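Local coordinates for centrosomal protein of 104 kDa (Homo sapiens, PDB 5LPH) that is required for ciliogenesis and for the structural integrity of the ciliary tip, and is represented here by its tubulin-binding TOG domain, at residues R38-A43 with E54-T59; D45-T50 with L68-K73; N88-S93 with K117-Q122. All blocks are in the same frame, centred on the assembly; numbering follows the deposited sequence. Where two conformers were deposited one is given.

Interaction 1: R38-A43 with E54-T59; sequences REASSA and EAYCKT
The ring of Tyr-56 meets the carboxylate of Glu-39 at its edge, near the ring plane. Ala-40 comes to the same end of the ring from an oblique direction. Tyr-56 OH donates a hydrogen bond to Glu-39 OE2 at 2.7 Å. The oxygen is met on its anti side, and the hydroxyl lies 25° out of the carboxylate plane. The two flat groups are not coplanar: ring and carboxylate are turned 39° apart. Glu-39 OE2 also lies 3.5 Å from Tyr-56 CE2, so the acid sits on the CE2 side of the hydroxyl.

The CE1 side is taken by the methyl of Ala-40. Its CB is 4.0 Å from Tyr-56 CE1 and 3.8 Å from Tyr-56 OH. This is apolar packing beside the polar bond. The hydroxyl therefore has a carboxylate on one flank and a methyl on the other.

Glu-39 reaches the ring with an extended chain. CG stands anti to the backbone N (chi1 -169°). Glu-39 is an exposed residue, while Ala-40 is buried.

Phe-95 of helix 83-100 touches Glu-39, Ala-40 and Tyr-56. Arg-99 makes a cation-pi contact with the Tyr-56 ring. This positive charge may help to polarise the ring.

Ala-40 separates helix 34-39 from helix 41-47, and Tyr-56 closes helix 49-56. The contact ties this helical break to a later helix end. It is a hydrogen bond with a small apolar contact beside it, joining short helices near the N-terminal end of the all-helical TOG domain.

Interaction 2: D45-T50 with L68-K73; sequences DVLGET and LALSKK
Lys-73 reaches from helix 60-76 to the backbone at the end of helix 41-47. Its CB points toward segment 45-50. The first torsion (chi1 172°) swings CG away from the backbone N, and the chain runs straight to NZ. CG, CD and CE span the gap without a close partner on the other segment. Only NZ arrives within 4.2 Å. It lies 3.6 Å from Leu-47 O and 3.9 Å from Leu-47 CA. The approach to the carbonyl is polar but long. Val-46 O is farther from NZ, at 4.1 Å.

Apart from this polar approach, two leucines meet by their methyl groups. Leu-47 CD2 touches Leu-70 CD1 at 3.6 Å, and the two side chains cross at about a right angle. Both are buried. Ala-92 and Leu-96 of helix 83-100 also touch Leu-47, while Ser-93 touches Leu-70.

Gly-48, with positive phi (95°), leaves the helical course after helix 41-47 and stands at the N-cap position of helix 49-56. Helix 41-47, parted from helix 49-56 at this glycine, packs on helix 60-76 within the HEAT-like array of the TOG domain.

Interaction 3: N88-S93 with K117-Q122; sequences NTLRAS and KMIITQ
Leu-90 and Ile-119 make the main apolar contact. Leu-90 CD1 lies 3.8 Å from Ile-119 CG2, and Leu-90 CG is 4.0 Å from the same methyl. The two side chains meet at a slant. Ile-119 points toward the other helix and offers both of its branches. Its CG2 branch, trans to the main-chain N, takes the leucine. The CG1 branch (chi1 -69°) carries CD1 to Ser-93, where Ser-93 CB is 4.1 Å from Ile-119 CD1. The isoleucine thus spans one turn of helix 83-100, from Leu-90 to Ser-93. All three residues are buried.

The polar interaction lies within one helix. Ser-93 OG donates to Thr-89 O at 2.8 Å; the hydroxyl meets the carbonyl at 151°, tilted 29° from its plane. Ser-93 N binds the same oxygen at 3.0 Å, from the opposite face of the carbonyl plane. Thr-89 O is therefore gripped twice by one residue. The hydroxyl of this buried serine is satisfied by its own helix, and its CB is presented to Ile-119.

In helix 106-126, residues 119-122 form a wider pi-type turn that begins at Ile-119.

Other helices close round the pair. Cys-137 of helix 131-147 touches both Leu-90 and Ile-119. Leu-74 of helix 60-76 packs on Thr-89. Helix 41-47 lies against helix 83-100 through Val-46, which touches Asn-88 and Ala-92.

Overall arrangement
The three contacts lie near the N-terminal end of the TOG domain, on the same side of the chain's centre. Interactions 1 and 2 have centres about 11 Å apart and share helix 41-47 and helix 49-56. Their segments alternate along the chain. Interaction 3 comes later in sequence and joins helix 83-100 to helix 106-126. Its centre is about 12 Å from that of interaction 2 and about 17 Å from that of interaction 1. Helix 83-100 links the group: Ala-92 packs on Ala-43, and Thr-89 on Val-46. Leu-70 on Leu-115 joins helix 60-76 to helix 106-126. Together the contacts join the short first helices to the longer ones that continue the helical array of this tubulin-binding domain.

Interaction 1: R38-A43 with E54-T59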
loop_
_atom_site.group_PDB
_atom_site.type_symbol
_atom_site.label_atom_id
_atom_site.label_comp_id
_atom_site.label_asym_id
_atom_site.label_seq_id
_atom_site.Cartn_x
_atom_site.Cartn_y
_atom_site.Cartn_z
ATOM N N ARG A 38 11.113 23.860 6.208
ATOM C CA ARG A 38 9.919 24.294 5.459
ATOM C C ARG A 38 8.970 23.126 5.183
ATOM O O ARG A 38 7.746 23.266 5.290
ATOM C CB ARG A 38 10.314 24.985 4.144
ATOM C CG ARG A 38 11.269 26.174 4.299
ATOM C CD ARG A 38 10.692 27.342 5.104
ATOM N NE ARG A 38 11.734 28.114 5.792
ATOM C CZ ARG A 38 11.511 29.138 6.623
ATOM N NH1 ARG A 38 10.271 29.561 6.890
ATOM N NH2 ARG A 38 12.546 29.754 7.195
ATOM N N GLU A 39 9.559 21.980 4.857
ATOM C CA GLU A 39 8.845 20.718 4.643
ATOM C C GLU A 39 8.059 20.279 5.889
ATOM O O GLU A 39 6.872 19.950 5.796
ATOM C CB GLU A 39 9.869 19.642 4.253
ATOM C CG GLU A 39 9.327 18.319 3.746
ATOM C CD GLU A 39 10.453 17.337 3.442
ATOM O OE1 GLU A 39 10.643 17.002 2.256
ATOM O OE2 GLU A 39 11.171 16.925 4.380
ATOM N N ALA A 40 8.717 20.312 7.051
ATOM C CA ALA A 40 8.130 19.862 8.325
ATOM C C ALA A 40 7.572 20.999 9.199
ATOM O O ALA A 40 7.330 20.798 10.396
ATOM C CB ALA A 40 9.169 19.072 9.104
ATOM N N SER A 41 7.329 22.164 8.596
ATOM C CA SER A 41 6.936 23.381 9.322
ATOM C C SER A 41 5.764 23.155 10.280
ATOM O O SER A 41 5.827 23.524 11.455
ATOM C CB SER A 41 6.575 24.488 8.324
ATOM O OG SER A 41 6.312 25.708 8.988
ATOM N N SER A 42 4.708 22.528 9.777
ATOM C CA SER A 42 3.497 22.290 10.567
ATOM C C SER A 42 3.668 21.236 11.667
ATOM O O SER A 42 3.137 21.384 12.777
ATOM C CB SER A 42 2.342 21.900 9.652
ATOM O OG SER A 42 1.122 22.020 10.361
ATOM N N ALA A 43 4.415 20.178 11.368
ATOM C CA ALA A 43 4.704 19.141 12.366
ATOM C C ALA A 43 5.488 19.670 13.574
ATOM O O ALA A 43 5.274 19.207 14.704
ATOM C CB ALA A 43 5.460 17.991 11.720
ATOM N N GLU A 54 14.904 14.783 15.989
ATOM C CA GLU A 54 15.193 13.358 16.208
ATOM C C GLU A 54 14.835 12.500 14.985
ATOM O O GLU A 54 15.660 11.719 14.500
ATOM C CB GLU A 54 14.399 12.809 17.392
ATOM C CG GLU A 54 15.016 12.944 18.768
ATOM C CD GLU A 54 14.309 12.026 19.756
ATOM O OE1 GLU A 54 13.141 12.321 20.085
ATOM O OE2 GLU A 54 14.906 11.002 20.172
ATOM N N ALA A 55 13.601 12.664 14.504
ATOM C CA ALA A 55 13.082 11.906 13.357
ATOM C C ALA A 55 13.852 12.127 12.061
ATOM O O ALA A 55 13.930 11.219 11.241
ATOM C CB ALA A 55 11.605 12.221 13.141
ATOM N N TYR A 56 14.412 13.324 11.882
ATOM C CA TYR A 56 15.166 13.686 10.667
ATOM C C TYR A 56 16.669 13.395 10.707
ATOM O O TYR A 56 17.325 13.449 9.663
ATOM C CB TYR A 56 14.982 15.179 10.353
ATOM C CG TYR A 56 13.817 15.480 9.438
ATOM C CD1 TYR A 56 12.511 15.500 9.924
ATOM C CD2 TYR A 56 14.019 15.767 8.094
ATOM C CE1 TYR A 56 11.441 15.781 9.093
ATOM C CE2 TYR A 56 12.951 16.051 7.251
ATOM C CZ TYR A 56 11.664 16.052 7.759
ATOM O OH TYR A 56 10.591 16.328 6.955
ATOM N N CYS A 57 17.225 13.110 11.881
ATOM C CA CYS A 57 18.685 13.077 12.028
ATOM C C CYS A 57 19.312 11.768 11.529
ATOM O O CYS A 57 18.614 10.792 11.230
ATOM C CB CYS A 57 19.083 13.355 13.475
ATOM S SG CYS A 57 18.905 11.959 14.584
ATOM N N LYS A 58 20.640 11.761 11.463
ATOM C CA LYS A 58 21.402 10.663 10.863
ATOM C C LYS A 58 21.653 9.468 11.792
ATOM O O LYS A 58 22.294 8.509 11.378
ATOM C CB LYS A 58 22.734 11.197 10.321
ATOM C CG LYS A 58 22.580 12.001 9.042
ATOM C CD LYS A 58 23.872 12.722 8.688
ATOM C CE LYS A 58 23.748 13.492 7.381
ATOM N NZ LYS A 58 24.965 14.313 7.138
ATOM N N THR A 59 21.156 9.521 13.029
ATOM C CA THR A 59 21.351 8.450 13.999
ATOM C C THR A 59 20.070 7.621 14.100
ATOM O O THR A 59 19.058 8.103 14.620
ATOM C CB THR A 59 21.733 9.042 15.377
ATOM O OG1 THR A 59 22.818 9.958 15.203
ATOM C CG2 THR A 59 22.153 7.961 16.359
#

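Interaction 2: D45-T50 with L68-K73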
loop_
_atom_site.group_PDB
_atom_site.type_symbol
_atom_site.label_atom_id
_atom_site.label_comp_id
_atom_site.label_asym_id
_atom_site.label_seq_id
_atom_site.Cartn_x
_atom_site.Cartn_y
_atom_site.Cartn_z
ATOM N N ASP A 45 5.216 22.730 14.869
ATOM C CA ASP A 45 4.222 23.399 15.727
ATOM C C ASP A 45 3.435 22.421 16.594
ATOM O O ASP A 45 3.178 22.693 17.762
ATOM C CB ASP A 45 3.247 24.229 14.887
ATOM C CG ASP A 45 3.868 25.506 14.360
ATOM O OD1 ASP A 45 4.589 26.185 15.125
ATOM O OD2 ASP A 45 3.636 25.845 13.184
ATOM N N VAL A 46 3.081 21.273 16.025
ATOM C CA VAL A 46 2.218 20.296 16.695
ATOM C C VAL A 46 3.001 19.372 17.630
ATOM O O VAL A 46 2.577 19.120 18.757
ATOM C CB VAL A 46 1.448 19.459 15.645
ATOM C CG1 VAL A 46 0.619 18.358 16.301
ATOM C CG2 VAL A 46 0.564 20.363 14.792
ATOM N N LEU A 47 4.131 18.854 17.153
ATOM C CA LEU A 47 4.918 17.852 17.893
ATOM C C LEU A 47 6.131 18.414 18.626
ATOM O O LEU A 47 6.686 17.727 19.484
ATOM C CB LEU A 47 5.397 16.759 16.934
ATOM C CG LEU A 47 4.303 16.074 16.118
ATOM C CD1 LEU A 47 4.938 15.118 15.125
ATOM C CD2 LEU A 47 3.321 15.352 17.027
ATOM N N GLY A 48 6.555 19.628 18.273
ATOM C CA GLY A 48 7.731 20.259 18.869
ATOM C C GLY A 48 8.962 20.007 18.020
ATOM O O GLY A 48 9.053 18.990 17.319
ATOM N N GLU A 49 9.914 20.930 18.089
ATOM C CA GLU A 49 11.124 20.850 17.281
ATOM C C GLU A 49 12.025 19.673 17.653
ATOM O O GLU A 49 12.646 19.090 16.779
ATOM C CB GLU A 49 11.925 22.148 17.377
ATOM C CG GLU A 49 13.061 22.237 16.368
ATOM C CD GLU A 49 13.731 23.597 16.347
ATOM O OE1 GLU A 49 14.202 24.012 15.267
ATOM O OE2 GLU A 49 13.792 24.252 17.410
ATOM N N THR A 50 12.098 19.339 18.939
ATOM C CA THR A 50 12.973 18.267 19.431
ATOM C C THR A 50 12.642 16.931 18.770
ATOM O O THR A 50 13.521 16.274 18.212
ATOM C CB THR A 50 12.881 18.120 20.972
ATOM O OG1 THR A 50 13.328 19.330 21.589
ATOM C CG2 THR A 50 13.750 16.958 21.489
ATOM N N LEU A 68 8.804 5.748 18.574
ATOM C CA LEU A 68 8.311 5.086 19.791
ATOM C C LEU A 68 7.816 6.094 20.838
ATOM O O LEU A 68 6.842 5.827 21.527
ATOM C CB LEU A 68 9.379 4.164 20.399
ATOM C CG LEU A 68 9.913 3.007 19.531
ATOM C CD1 LEU A 68 10.998 2.235 20.276
ATOM C CD2 LEU A 68 8.805 2.068 19.068
ATOM N N ALA A 69 8.481 7.242 20.951
ATOM C CA ALA A 69 8.028 8.326 21.840
ATOM C C ALA A 69 6.689 8.909 21.382
ATOM O O ALA A 69 5.802 9.173 22.194
ATOM C CB ALA A 69 9.072 9.432 21.910
ATOM N N LEU A 70 6.556 9.099 20.073
ATOM C CA LEU A 70 5.324 9.594 19.468
ATOM C C LEU A 70 4.173 8.608 19.690
ATOM O O LEU A 70 3.045 9.014 19.971
ATOM C CB LEU A 70 5.553 9.835 17.972
ATOM C CG LEU A 70 4.534 10.640 17.175
ATOM C CD1 LEU A 70 4.204 11.967 17.844
ATOM C CD2 LEU A 70 5.076 10.876 15.773
ATOM N N SER A 71 4.481 7.316 19.571
ATOM C CA SER A 71 3.538 6.236 19.867
ATOM C C SER A 71 2.975 6.336 21.293
ATOM O O SER A 71 1.763 6.263 21.483
ATOM C CB SER A 71 4.207 4.874 19.635
ATOM O OG SER A 71 3.298 3.803 19.784
ATOM N N LYS A 72 3.858 6.510 22.277
ATOM C CA LYS A 72 3.456 6.730 23.680
ATOM C C LYS A 72 2.580 7.969 23.836
ATOM O O LYS A 72 1.507 7.898 24.425
ATOM C CB LYS A 72 4.677 6.876 24.602
ATOM C CG LYS A 72 5.269 5.570 25.108
ATOM C CD LYS A 72 6.554 5.829 25.885
ATOM C CE LYS A 72 7.053 4.592 26.618
ATOM N NZ LYS A 72 6.379 4.412 27.936
ATOM N N LYS A 73 3.062 9.092 23.305
ATOM C CA LYS A 73 2.371 10.386 23.368
ATOM C C LYS A 73 0.945 10.353 22.814
ATOM O O LYS A 73 0.041 10.930 23.416
ATOM C CB LYS A 73 3.193 11.455 22.631
ATOM C CG LYS A 73 2.512 12.806 22.450
ATOM C CD LYS A 73 3.530 13.905 22.187
ATOM C CE LYS A 73 2.899 15.132 21.546
ATOM N NZ LYS A 73 3.924 16.177 21.275
#

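Interaction 3: N88-S93 with K117-Q122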
loop_
_atom_site.group_PDB
_atom_site.type_symbol
_atom_site.label_atom_id
_atom_site.label_comp_id
_atom_site.label_asym_id
_atom_site.label_seq_id
_atom_site.Cartn_x
_atom_site.Cartn_y
_atom_site.Cartn_z
ATOM N N ASN A 88 -4.888 17.389 14.264
ATOM C CA ASN A 88 -3.569 17.972 13.961
ATOM C C ASN A 88 -2.430 17.030 14.345
ATOM O O ASN A 88 -1.489 16.834 13.576
ATOM C CB ASN A 88 -3.365 19.310 14.688
ATOM C CG ASN A 88 -4.211 20.430 14.119
ATOM O OD1 ASN A 88 -4.612 20.396 12.954
ATOM N ND2 ASN A 88 -4.486 21.435 14.944
ATOM N N THR A 89 -2.534 16.460 15.542
ATOM C CA THR A 89 -1.551 15.510 16.043
ATOM C C THR A 89 -1.473 14.254 15.162
ATOM O O THR A 89 -0.380 13.751 14.886
ATOM C CB THR A 89 -1.851 15.153 17.511
ATOM O OG1 THR A 89 -1.742 16.337 18.310
ATOM C CG2 THR A 89 -0.873 14.148 18.030
ATOM N N LEU A 90 -2.631 13.766 14.724
ATOM C CA LEU A 90 -2.703 12.654 13.780
ATOM C C LEU A 90 -2.024 12.986 12.453
ATOM O O LEU A 90 -1.258 12.168 11.944
ATOM C CB LEU A 90 -4.158 12.235 13.548
ATOM C CG LEU A 90 -4.405 11.055 12.598
ATOM C CD1 LEU A 90 -5.599 10.240 13.066
ATOM C CD2 LEU A 90 -4.619 11.501 11.157
ATOM N N ARG A 91 -2.305 14.173 11.907
ATOM C CA ARG A 91 -1.747 14.586 10.607
ATOM C C ARG A 91 -0.231 14.801 10.652
ATOM O O ARG A 91 0.477 14.488 9.690
ATOM C CB ARG A 91 -2.464 15.839 10.064
ATOM C CG ARG A 91 -3.888 15.545 9.595
ATOM C CD ARG A 91 -4.632 16.696 8.937
ATOM N NE ARG A 91 -6.061 16.364 8.873
ATOM C CZ ARG A 91 -6.706 15.979 7.774
ATOM N NH1 ARG A 91 -7.995 15.678 7.837
ATOM N NH2 ARG A 91 -6.074 15.911 6.613
ATOM N N ALA A 92 0.263 15.325 11.771
ATOM C CA ALA A 92 1.701 15.513 11.968
ATOM C C ALA A 92 2.415 14.169 12.133
ATOM O O ALA A 92 3.519 13.979 11.619
ATOM C CB ALA A 92 1.954 16.385 13.181
ATOM N N SER A 93 1.780 13.250 12.856
ATOM C CA SER A 93 2.311 11.906 13.046
ATOM C C SER A 93 2.353 11.108 11.745
ATOM O O SER A 93 3.333 10.416 11.475
ATOM C CB SER A 93 1.512 11.157 14.109
ATOM O OG SER A 93 1.604 11.849 15.338
ATOM N N LYS A 117 -0.126 1.340 12.451
ATOM C CA LYS A 117 -1.160 0.411 12.901
ATOM C C LYS A 117 -1.895 0.917 14.152
ATOM O O LYS A 117 -3.118 0.814 14.231
ATOM C CB LYS A 117 -0.582 -0.990 13.141
ATOM C CG LYS A 117 -1.579 -1.970 13.741
ATOM C CD LYS A 117 -1.153 -3.416 13.580
ATOM C CE LYS A 117 -2.115 -4.331 14.324
ATOM N NZ LYS A 117 -1.687 -5.753 14.278
HETATM N N MSE A 118 -1.158 1.475 15.109
HETATM C CA MSE A 118 -1.763 2.019 16.335
HETATM C C MSE A 118 -2.679 3.179 16.019
HETATM O O MSE A 118 -3.739 3.311 16.620
HETATM C CB MSE A 118 -0.688 2.448 17.338
HETATM C CG MSE A 118 -1.283 3.047 18.623
HETATM SE SE MSE A 118 -1.481 4.999 18.387
HETATM C CE MSE A 118 0.455 5.251 18.558
ATOM N N ILE A 119 -2.272 4.046 15.090
ATOM C CA ILE A 119 -3.088 5.209 14.704
ATOM C C ILE A 119 -4.426 4.779 14.081
ATOM O O ILE A 119 -5.480 5.288 14.461
ATOM C CB ILE A 119 -2.327 6.164 13.745
ATOM C CG1 ILE A 119 -1.185 6.864 14.489
ATOM C CG2 ILE A 119 -3.256 7.229 13.170
ATOM C CD1 ILE A 119 -0.121 7.443 13.584
ATOM N N ILE A 120 -4.375 3.851 13.128
ATOM C CA ILE A 120 -5.581 3.393 12.429
ATOM C C ILE A 120 -6.488 2.541 13.333
ATOM O O ILE A 120 -7.697 2.731 13.329
ATOM C CB ILE A 120 -5.234 2.625 11.127
ATOM C CG1 ILE A 120 -4.543 3.560 10.126
ATOM C CG2 ILE A 120 -6.492 2.021 10.498
ATOM C CD1 ILE A 120 -3.777 2.843 9.032
ATOM N N THR A 121 -5.894 1.624 14.097
ATOM C CA THR A 121 -6.628 0.580 14.836
ATOM C C THR A 121 -6.974 0.919 16.293
ATOM O O THR A 121 -7.877 0.304 16.861
ATOM C CB THR A 121 -5.801 -0.745 14.746
ATOM O OG1 THR A 121 -5.742 -1.148 13.375
ATOM C CG2 THR A 121 -6.313 -1.942 15.593
ATOM N N GLN A 122 -6.275 1.879 16.900
ATOM C CA GLN A 122 -6.478 2.202 18.323
ATOM C C GLN A 122 -6.848 3.665 18.581
ATOM O O GLN A 122 -7.833 3.936 19.263
ATOM C CB GLN A 122 -5.238 1.818 19.135
ATOM C CG GLN A 122 -4.768 0.386 18.901
ATOM C CD GLN A 122 -3.699 -0.053 19.887
ATOM O OE1 GLN A 122 -2.546 -0.291 19.511
ATOM N NE2 GLN A 122 -4.072 -0.146 21.160
#